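Local coordinates for protein dipeptidase AC. Metallo peptidase. MEROPS family M19 (Rhodobacter sphaeroides, PDB 3FDG) that probably hydrolyses dipeptides as a metal-dependent dipeptidase of the M19 family, and in this crystal holds two magnesium ions in its metal site, at residues N12-R17 / G51-Y56; T27-G32 / L102-A107; I133-G138 / L157-P162. One frame throughout, in Å; residues are numbered along the deposited sequence.

Contact 1: residues N12-R17 / G51-Y56; sequences NDFLLR and GFFAIY. With MG (magnesium ion), chain E.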
loop_
_atom_site.group_PDB
_atom_site.type_symbol
_atom_site.label_atom_id
_atom_site.label_comp_id
_atom_site.label_asym_id
_atom_site.label_seq_id
_atom_site.Cartn_x
_atom_site.Cartn_y
_atom_site.Cartn_z
ATOM N N ASN B 12 17.326 -3.677 -9.916
ATOM C CA ASN B 12 16.968 -3.657 -11.312
ATOM C C ASN B 12 15.723 -2.796 -11.525
ATOM O O ASN B 12 14.938 -2.582 -10.577
ATOM C CB ASN B 12 16.741 -5.080 -11.834
ATOM C CG ASN B 12 15.389 -5.666 -11.437
ATOM O OD1 ASN B 12 14.338 -5.241 -11.941
ATOM N ND2 ASN B 12 15.404 -6.657 -10.532
ATOM N N ASP B 13 15.519 -2.369 -12.765
ATOM C CA ASP B 13 14.410 -1.497 -13.063
ATOM C C ASP B 13 13.426 -2.135 -14.034
ATOM O O ASP B 13 12.779 -1.429 -14.833
ATOM C CB ASP B 13 14.952 -0.175 -13.643
ATOM C CG ASP B 13 15.626 0.696 -12.553
ATOM O OD1 ASP B 13 14.918 1.116 -11.634
ATOM O OD2 ASP B 13 16.836 0.952 -12.608
ATOM N N PHE B 14 13.282 -3.451 -13.922
ATOM C CA PHE B 14 12.296 -4.196 -14.705
ATOM C C PHE B 14 10.875 -3.599 -14.560
ATOM O O PHE B 14 10.150 -3.519 -15.528
ATOM C CB PHE B 14 12.309 -5.696 -14.345
ATOM C CG PHE B 14 11.336 -6.499 -15.129
ATOM C CD1 PHE B 14 11.574 -6.756 -16.506
ATOM C CD2 PHE B 14 10.166 -6.998 -14.514
ATOM C CE1 PHE B 14 10.668 -7.520 -17.237
ATOM C CE2 PHE B 14 9.247 -7.744 -15.215
ATOM C CZ PHE B 14 9.476 -8.036 -16.599
ATOM N N LEU B 15 10.489 -3.141 -13.360
ATOM C CA LEU B 15 9.113 -2.629 -13.195
ATOM C C LEU B 15 8.842 -1.419 -14.105
ATOM O O LEU B 15 7.706 -1.126 -14.455
ATOM C CB LEU B 15 8.874 -2.231 -11.724
ATOM C CG LEU B 15 8.812 -3.469 -10.812
ATOM C CD1 LEU B 15 8.788 -2.922 -9.327
ATOM C CD2 LEU B 15 7.558 -4.333 -11.068
ATOM N N LEU B 16 9.889 -0.700 -14.471
ATOM C CA LEU B 16 9.717 0.467 -15.346
ATOM C C LEU B 16 9.223 0.032 -16.727
ATOM O O LEU B 16 8.413 0.745 -17.406
ATOM C CB LEU B 16 11.037 1.256 -15.418
ATOM C CG LEU B 16 11.095 2.618 -16.094
ATOM C CD1 LEU B 16 10.128 3.566 -15.385
ATOM C CD2 LEU B 16 12.564 3.142 -16.054
ATOM N N ARG B 17 9.672 -1.148 -17.149
ATOM C CA ARG B 17 9.228 -1.687 -18.461
ATOM C C ARG B 17 7.760 -2.029 -18.441
ATOM O O ARG B 17 7.066 -1.892 -19.462
ATOM C CB ARG B 17 10.078 -2.873 -18.880
ATOM C CG ARG B 17 11.571 -2.434 -19.118
ATOM C CD ARG B 17 12.444 -3.528 -19.641
ATOM N NE ARG B 17 11.803 -4.396 -20.655
ATOM C CZ ARG B 17 12.027 -5.705 -20.743
ATOM N NH1 ARG B 17 12.893 -6.287 -19.891
ATOM N NH2 ARG B 17 11.408 -6.437 -21.674
ATOM N N GLY B 51 16.339 -10.565 -6.702
ATOM C CA GLY B 51 16.950 -9.264 -6.473
ATOM C C GLY B 51 15.999 -8.254 -5.910
ATOM O O GLY B 51 14.811 -8.545 -5.695
ATOM N N PHE B 52 16.511 -7.049 -5.688
ATOM C CA PHE B 52 15.668 -5.913 -5.398
ATOM C C PHE B 52 15.019 -5.395 -6.676
ATOM O O PHE B 52 15.740 -5.047 -7.631
ATOM C CB PHE B 52 16.506 -4.749 -4.853
ATOM C CG PHE B 52 17.160 -5.023 -3.514
ATOM C CD1 PHE B 52 16.669 -4.404 -2.359
ATOM C CD2 PHE B 52 18.298 -5.855 -3.429
ATOM C CE1 PHE B 52 17.294 -4.626 -1.117
ATOM C CE2 PHE B 52 18.929 -6.098 -2.199
ATOM C CZ PHE B 52 18.427 -5.481 -1.041
ATOM N N PHE B 53 13.688 -5.261 -6.665
ATOM C CA PHE B 53 12.957 -4.696 -7.806
ATOM C C PHE B 53 12.572 -3.302 -7.420
ATOM O O PHE B 53 11.714 -3.101 -6.556
ATOM C CB PHE B 53 11.705 -5.542 -8.143
ATOM C CG PHE B 53 12.051 -6.821 -8.820
ATOM C CD1 PHE B 53 11.879 -6.952 -10.207
ATOM C CD2 PHE B 53 12.604 -7.892 -8.073
ATOM C CE1 PHE B 53 12.268 -8.151 -10.856
ATOM C CE2 PHE B 53 12.983 -9.075 -8.660
ATOM C CZ PHE B 53 12.839 -9.233 -10.082
ATOM N N ALA B 54 13.191 -2.336 -8.098
ATOM C CA ALA B 54 12.978 -0.901 -7.795
ATOM C C ALA B 54 11.656 -0.345 -8.306
ATOM O O ALA B 54 11.278 -0.512 -9.506
ATOM C CB ALA B 54 14.093 -0.089 -8.415
ATOM N N ILE B 55 10.980 0.322 -7.395
ATOM C CA ILE B 55 9.888 1.227 -7.697
ATOM C C ILE B 55 10.597 2.582 -7.839
ATOM O O ILE B 55 11.134 3.160 -6.892
ATOM C CB ILE B 55 8.830 1.294 -6.599
ATOM C CG1 ILE B 55 8.121 -0.081 -6.411
ATOM C CG2 ILE B 55 7.808 2.408 -6.931
ATOM C CD1 ILE B 55 7.374 -0.206 -5.099
ATOM N N TYR B 56 10.576 3.101 -9.055
ATOM C CA TYR B 56 11.326 4.278 -9.334
ATOM C C TYR B 56 10.387 5.178 -10.129
ATOM O O TYR B 56 9.922 4.747 -11.188
ATOM C CB TYR B 56 12.518 3.917 -10.201
ATOM C CG TYR B 56 13.002 5.092 -11.002
ATOM C CD1 TYR B 56 13.510 6.216 -10.342
ATOM C CD2 TYR B 56 12.906 5.098 -12.402
ATOM C CE1 TYR B 56 13.940 7.338 -11.047
ATOM C CE2 TYR B 56 13.350 6.223 -13.145
ATOM C CZ TYR B 56 13.858 7.327 -12.432
ATOM O OH TYR B 56 14.273 8.456 -13.075
HETATM MG MG MG E . 16.714 2.120 -10.939
HETATM O O HOH W 1 17.755 -6.931 -9.023
HETATM O O HOH W 2 12.041 -3.055 -10.940
HETATM O O HOH W 3 12.151 0.842 -11.806
HETATM O O HOH W 4 16.146 3.737 -12.070
#
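Asn12 stands its side-chain amide almost upright on one face of the Phe53 ring, the two planes 86° apart. Its CG stands between the backbone N and the carbonyl carbon (chi1 78°), which turns the amide back over the strand. From CB outward, CG lies 3.9 Å from Phe53 CD1; OD1 passes above the CD1 and CE1 side of the ring while accepting the N-H of Phe14 on a lone pair (2.9 Å from Phe14 N); and ND2 reaches a point over the ring centre, 3.4 Å above its plane, and donates to water 1. The bond from Phe14 N closes an Asx turn at the start of helix 14-20. The backbones pair as parallel strands: Asn12 N donates to Phe52 O, and Ala54 N to Asn12 O (3.0 Å). This is the strand-to-helix passage of a TIM-barrel metallohydrolase, where the strand's C-terminal end delivers metal ligands. Asp13 accordingly grips one magnesium ion with both carboxylate oxygens, OD2 at 2.0 Å, and His11 and Glu137 bind the same ion. Water 3 donates to Asp13 OD1 and Ala54 O, tying the carboxylate to strand 48-56. Beyond the site, Leu15 CD1 rests 3.5 Å from Ala54 O, and Leu16 CD2 meets the edge of the Tyr56 ring.

Contact 2: residues T27-G32 / L102-A107; sequences TIWLKG and LWMERA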
loop_
_atom_site.group_PDB
_atom_site.type_symbol
_atom_site.label_atom_id
_atom_site.label_comp_id
_atom_site.label_asym_id
_atom_site.label_seq_id
_atom_site.Cartn_x
_atom_site.Cartn_y
_atom_site.Cartn_z
ATOM N N THR B 27 3.143 -10.964 -21.649
ATOM C CA THR B 27 4.242 -11.364 -22.508
ATOM C C THR B 27 5.563 -10.854 -22.020
ATOM O O THR B 27 6.506 -11.629 -21.963
ATOM C CB THR B 27 4.033 -10.874 -23.972
ATOM O OG1 THR B 27 2.817 -11.429 -24.414
ATOM C CG2 THR B 27 5.145 -11.330 -24.886
ATOM N N ILE B 28 5.643 -9.576 -21.626
ATOM C CA ILE B 28 6.913 -9.040 -21.224
ATOM C C ILE B 28 7.511 -9.878 -20.078
ATOM O O ILE B 28 8.702 -10.201 -20.082
ATOM C CB ILE B 28 6.831 -7.523 -20.880
ATOM C CG1 ILE B 28 6.572 -6.714 -22.187
ATOM C CG2 ILE B 28 8.087 -7.032 -20.218
ATOM C CD1 ILE B 28 5.942 -5.384 -21.847
ATOM N N TRP B 29 6.677 -10.249 -19.129
ATOM C CA TRP B 29 7.201 -10.915 -17.929
ATOM C C TRP B 29 7.377 -12.424 -18.163
ATOM O O TRP B 29 8.458 -12.943 -17.928
ATOM C CB TRP B 29 6.311 -10.561 -16.706
ATOM C CG TRP B 29 6.458 -11.373 -15.463
ATOM C CD1 TRP B 29 5.438 -11.930 -14.746
ATOM C CD2 TRP B 29 7.661 -11.641 -14.743
ATOM N NE1 TRP B 29 5.944 -12.575 -13.627
ATOM C CE2 TRP B 29 7.298 -12.371 -13.575
ATOM C CE3 TRP B 29 9.013 -11.335 -14.959
ATOM C CZ2 TRP B 29 8.251 -12.870 -12.660
ATOM C CZ3 TRP B 29 9.970 -11.791 -14.001
ATOM C CH2 TRP B 29 9.574 -12.577 -12.890
ATOM N N LEU B 30 6.310 -13.106 -18.583
ATOM C CA LEU B 30 6.280 -14.568 -18.647
ATOM C C LEU B 30 6.936 -15.065 -19.915
ATOM O O LEU B 30 7.451 -16.160 -19.926
ATOM C CB LEU B 30 4.851 -15.149 -18.516
ATOM C CG LEU B 30 3.985 -14.895 -17.248
ATOM C CD1 LEU B 30 3.480 -13.488 -17.319
ATOM C CD2 LEU B 30 2.763 -15.749 -17.274
ATOM N N LYS B 31 6.958 -14.264 -20.982
ATOM C CA LYS B 31 7.630 -14.742 -22.226
ATOM C C LYS B 31 8.898 -13.993 -22.589
ATOM O O LYS B 31 9.794 -14.567 -23.198
ATOM C CB LYS B 31 6.677 -14.721 -23.426
ATOM C CG LYS B 31 5.495 -15.626 -23.246
ATOM C CD LYS B 31 4.639 -15.604 -24.503
ATOM C CE LYS B 31 3.413 -16.506 -24.373
ATOM N NZ LYS B 31 2.935 -16.862 -25.751
ATOM N N GLY B 32 8.977 -12.716 -22.235
ATOM C CA GLY B 32 9.981 -11.818 -22.807
ATOM C C GLY B 32 9.416 -11.245 -24.091
ATOM O O GLY B 32 8.614 -11.909 -24.761
ATOM N N LEU B 102 3.262 -7.108 -7.532
ATOM C CA LEU B 102 2.392 -8.146 -6.917
ATOM C C LEU B 102 1.807 -8.995 -7.995
ATOM O O LEU B 102 1.684 -10.214 -7.857
ATOM C CB LEU B 102 1.260 -7.592 -6.054
ATOM C CG LEU B 102 1.616 -7.302 -4.590
ATOM C CD1 LEU B 102 2.835 -6.516 -4.355
ATOM C CD2 LEU B 102 0.400 -6.681 -3.846
ATOM N N TRP B 103 1.490 -8.333 -9.089
ATOM C CA TRP B 103 0.995 -9.056 -10.282
ATOM C C TRP B 103 1.990 -10.090 -10.819
ATOM O O TRP B 103 1.578 -11.216 -11.200
ATOM C CB TRP B 103 0.577 -8.051 -11.364
ATOM C CG TRP B 103 0.274 -8.815 -12.610
ATOM C CD1 TRP B 103 -0.863 -9.447 -12.879
ATOM C CD2 TRP B 103 1.178 -9.087 -13.665
ATOM N NE1 TRP B 103 -0.761 -10.099 -14.106
ATOM C CE2 TRP B 103 0.500 -9.892 -14.593
ATOM C CE3 TRP B 103 2.522 -8.763 -13.909
ATOM C CZ2 TRP B 103 1.096 -10.357 -15.809
ATOM C CZ3 TRP B 103 3.128 -9.204 -15.137
ATOM C CH2 TRP B 103 2.396 -10.019 -16.049
ATOM N N MET B 104 3.282 -9.740 -10.851
ATOM C CA MET B 104 4.317 -10.648 -11.321
ATOM C C MET B 104 4.242 -11.954 -10.507
ATOM O O MET B 104 4.379 -13.041 -11.046
ATOM C CB MET B 104 5.738 -10.039 -11.223
ATOM C CG MET B 104 6.049 -8.931 -12.213
ATOM S SD MET B 104 7.479 -7.886 -11.801
ATOM C CE MET B 104 8.757 -9.115 -11.712
ATOM N N GLU B 105 4.038 -11.826 -9.198
ATOM C CA GLU B 105 3.961 -12.984 -8.368
ATOM C C GLU B 105 2.662 -13.796 -8.620
ATOM O O GLU B 105 2.698 -15.019 -8.692
ATOM C CB GLU B 105 4.070 -12.519 -6.893
ATOM C CG GLU B 105 3.993 -13.631 -5.889
ATOM C CD GLU B 105 4.123 -13.011 -4.498
ATOM O OE1 GLU B 105 3.516 -11.938 -4.283
ATOM O OE2 GLU B 105 4.837 -13.523 -3.651
ATOM N N ARG B 106 1.537 -13.127 -8.810
ATOM C CA ARG B 106 0.303 -13.850 -9.124
ATOM C C ARG B 106 0.485 -14.568 -10.448
ATOM O O ARG B 106 0.147 -15.764 -10.566
ATOM C CB ARG B 106 -0.919 -12.896 -9.204
ATOM C CG ARG B 106 -1.333 -12.326 -7.850
ATOM C CD ARG B 106 -2.723 -11.607 -7.912
ATOM N NE ARG B 106 -2.838 -10.526 -8.909
ATOM C CZ ARG B 106 -2.395 -9.280 -8.735
ATOM N NH1 ARG B 106 -1.711 -8.945 -7.629
ATOM N NH2 ARG B 106 -2.556 -8.390 -9.696
ATOM N N ALA B 107 1.030 -13.851 -11.439
ATOM C CA ALA B 107 1.144 -14.397 -12.804
ATOM C C ALA B 107 2.108 -15.568 -12.943
ATOM O O ALA B 107 1.968 -16.374 -13.874
ATOM C CB ALA B 107 1.542 -13.313 -13.764
#
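The Trp29 indole carries Met104 on one face: the methyl CE sits 3.6 Å from the centroid of the six-membered ring, only 8° off its normal, with SD farther out above the same ring in a Met-aromatic contact. Ala107 CB lies at the indole edge, 4.2 Å from Trp29 CD1. The Trp103 ring approaches obliquely, its CZ3 3.6 Å from Trp29 CD1, and takes Ala107 CB of its own helix over one face and Arg106 NH2 in plane at its edge. Trp29 has CG anti to the backbone N, which extends the indole toward helix 87-108. There Trp29 NE1 donates to Met104 O at 3.1 Å, a bent bond (145°) with the donor tilted from the carbonyl plane. Helix 25-31 here packs across the C-terminal part of helix 87-108, local axes 10.7 Å apart and crossing at -47°, at the periphery of the TIM-barrel fold, and Phe112 of strand 112-114 sets its ring edge-to-face with Trp29. Replacing Trp29 with an alanine would probably open a gap beneath the Met104 methyl, leaving that side chain free to turn and Met104 O without this donor. Leu30 completes the seam with CD1 3.8 Å from Trp103 CH2 and CD2 near Ala107 O.

Contact 3: residues I133-G138 / L157-P162; sequences IMHMEG and LRSLGP. With MG (magnesium ion), chain F; MG (magnesium ion), chain E.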
loop_
_atom_site.group_PDB
_atom_site.type_symbol
_atom_site.label_atom_id
_atom_site.label_comp_id
_atom_site.label_asym_id
_atom_site.label_seq_id
_atom_site.Cartn_x
_atom_site.Cartn_y
_atom_site.Cartn_z
ATOM N N ILE B 133 12.582 -8.445 -3.813
ATOM C CA ILE B 133 12.455 -7.535 -2.657
ATOM C C ILE B 133 11.864 -6.236 -3.209
ATOM O O ILE B 133 12.340 -5.717 -4.239
ATOM C CB ILE B 133 13.819 -7.192 -2.010
ATOM C CG1 ILE B 133 14.504 -8.383 -1.331
ATOM C CG2 ILE B 133 13.639 -6.033 -0.909
ATOM C CD1 ILE B 133 13.536 -9.385 -0.708
ATOM N N MET B 134 10.797 -5.754 -2.570
ATOM C CA MET B 134 10.218 -4.475 -2.965
ATOM C C MET B 134 11.089 -3.339 -2.438
ATOM O O MET B 134 11.236 -3.138 -1.189
ATOM C CB MET B 134 8.728 -4.365 -2.514
ATOM C CG MET B 134 8.024 -3.036 -2.907
ATOM S SD MET B 134 6.294 -2.849 -2.166
ATOM C CE MET B 134 5.442 -4.283 -2.923
ATOM N N HIS B 135 11.608 -2.580 -3.416
ATOM C CA HIS B 135 12.565 -1.490 -3.231
ATOM C C HIS B 135 12.004 -0.177 -3.806
ATOM O O HIS B 135 11.309 -0.167 -4.807
ATOM C CB HIS B 135 13.925 -1.844 -3.889
ATOM C CG HIS B 135 14.893 -0.696 -3.879
ATOM N ND1 HIS B 135 15.577 -0.341 -2.746
ATOM C CD2 HIS B 135 15.244 0.213 -4.833
ATOM C CE1 HIS B 135 16.330 0.720 -2.994
ATOM N NE2 HIS B 135 16.124 1.090 -4.246
ATOM N N MET B 136 12.226 0.946 -3.120
ATOM C CA MET B 136 11.797 2.227 -3.648
ATOM C C MET B 136 13.051 3.056 -3.891
ATOM O O MET B 136 13.838 3.249 -2.975
ATOM C CB MET B 136 10.906 2.972 -2.631
ATOM C CG MET B 136 10.321 4.304 -3.106
ATOM S SD MET B 136 9.004 4.946 -1.931
ATOM C CE MET B 136 7.712 3.781 -2.374
ATOM N N GLU B 137 13.210 3.536 -5.118
ATOM C CA GLU B 137 14.405 4.304 -5.516
ATOM C C GLU B 137 14.049 5.793 -5.589
ATOM O O GLU B 137 13.476 6.249 -6.587
ATOM C CB GLU B 137 14.926 3.801 -6.884
ATOM C CG GLU B 137 16.099 4.664 -7.465
ATOM C CD GLU B 137 16.788 4.008 -8.642
ATOM O OE1 GLU B 137 16.168 3.225 -9.361
ATOM O OE2 GLU B 137 17.974 4.254 -8.839
ATOM N N GLY B 138 14.290 6.512 -4.501
ATOM C CA GLY B 138 13.829 7.876 -4.417
ATOM C C GLY B 138 12.526 7.785 -3.661
ATOM O O GLY B 138 11.665 6.942 -3.981
ATOM N N LEU B 157 7.310 -3.193 1.366
ATOM C CA LEU B 157 8.534 -2.417 1.074
ATOM C C LEU B 157 9.582 -2.747 2.167
ATOM O O LEU B 157 9.273 -2.670 3.371
ATOM C CB LEU B 157 8.205 -0.903 1.060
ATOM C CG LEU B 157 9.459 0.011 0.830
ATOM C CD1 LEU B 157 9.730 -0.069 -0.656
ATOM C CD2 LEU B 157 9.182 1.445 1.250
ATOM N N ARG B 158 10.791 -3.120 1.761
ATOM C CA ARG B 158 11.829 -3.479 2.712
ATOM C C ARG B 158 13.120 -2.754 2.443
ATOM O O ARG B 158 14.097 -3.009 3.126
ATOM C CB ARG B 158 12.071 -5.000 2.746
ATOM C CG ARG B 158 10.864 -5.855 3.307
ATOM C CD ARG B 158 10.680 -5.622 4.792
ATOM N NE ARG B 158 9.538 -6.378 5.316
ATOM C CZ ARG B 158 8.252 -6.012 5.225
ATOM N NH1 ARG B 158 7.896 -4.888 4.606
ATOM N NH2 ARG B 158 7.303 -6.771 5.799
ATOM N N SER B 159 13.137 -1.858 1.452
ATOM C CA SER B 159 14.369 -1.177 1.089
ATOM C C SER B 159 13.985 0.177 0.501
ATOM O O SER B 159 13.007 0.257 -0.221
ATOM C CB SER B 159 15.038 -2.032 -0.038
ATOM O OG SER B 159 16.292 -1.519 -0.288
ATOM N N LEU B 160 14.732 1.243 0.793
ATOM C CA LEU B 160 14.364 2.562 0.286
ATOM C C LEU B 160 15.638 3.406 0.118
ATOM O O LEU B 160 16.423 3.549 1.070
ATOM C CB LEU B 160 13.456 3.274 1.350
ATOM C CG LEU B 160 13.104 4.749 1.125
ATOM C CD1 LEU B 160 12.300 4.891 -0.162
ATOM C CD2 LEU B 160 12.282 5.340 2.285
ATOM N N GLY B 161 15.816 3.979 -1.067
ATOM C CA GLY B 161 16.803 5.043 -1.267
ATOM C C GLY B 161 16.089 6.358 -1.075
ATOM O O GLY B 161 15.122 6.681 -1.807
ATOM N N PRO B 162 16.562 7.172 -0.111
ATOM C CA PRO B 162 15.780 8.403 0.040
ATOM C C PRO B 162 15.748 9.274 -1.193
ATOM O O PRO B 162 14.807 10.025 -1.361
ATOM C CB PRO B 162 16.500 9.156 1.175
ATOM C CG PRO B 162 17.206 8.037 1.963
ATOM C CD PRO B 162 17.589 7.004 0.928
HETATM MG MG MG F . 19.657 4.018 -10.006
HETATM MG MG MG E . 16.714 2.120 -10.939
HETATM O O HOH W 4 16.146 3.737 -12.070
HETATM O O HOH W 5 21.450 4.103 -11.475
HETATM O O HOH W 6 18.784 5.497 -11.687
#
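His135 and Ser159 join their side chains across the two strands by a hydrogen bond of 2.8 Å between His135 ND1 and Ser159 OG, the hydroxyl lying at the imidazole edge near its plane. His135, Ser159 and Glu137 share one face of the sheet; with His135 CG and Ser159 OG both anti to their backbone N (chi1 173° and -172°), ring and hydroxyl come together there. Glu137 bridges the metals from the end of its strand: OE1 binds one magnesium ion at 2.0 Å and OE2 the other at 2.1 Å. His11 and Asp13 complete the protein ligands of the first ion, His210 and His231 those of the second, as in the binuclear centre of the M19 dipeptidases.

The backbone ladder behind the carboxylate fixes the strand that presents it. Met136 N donates to Ser159 O, Gly161 N to Met136 O (2.8 Å), and Gly138 N to Gly161 O, so bonds to strand 157-161 lie on both sides of Glu137 in the sequence. Farther back, Met134 O takes the nearly straight N-H of Arg158 at 3.0 Å. On the other face Met136 and Leu160 run side by side, Met136 CB a tight 3.4 Å from Leu160 CD1, while Leu157 CD1 approaches Met136 CB at 3.8 Å.

Strand 130-137, helix 147-155 and strand 157-161 form a right-handed beta-alpha-beta crossover of the TIM barrel. Phe152 of that helix packs on Met136 and Leu157, helix 190-202 covers Leu160, and strand 48-56 flanks strand 130-137 on the side away from strand 157-161.

Contacts 1 and 3 lie about 10 Å apart, centre to centre, in one parallel sheet, where strands 48-56 and 130-137 are neighbours, probably hydrogen-bonded through Ile55 to His135 and Glu137. Both reach the same magnesium ion and share water 4, so distant parts of the chain converge on one metal centre. Contact 2 lies farther out, its centre about 13 Å from that of contact 1 and 21 Å from that of contact 3. It joins helices 25-31 and 87-108, with Met104 and Trp29 packing against Leu15, Phe53 and Phe14 of contact 1. Along the chain contacts 1 and 2 interleave, and contact 3 follows both.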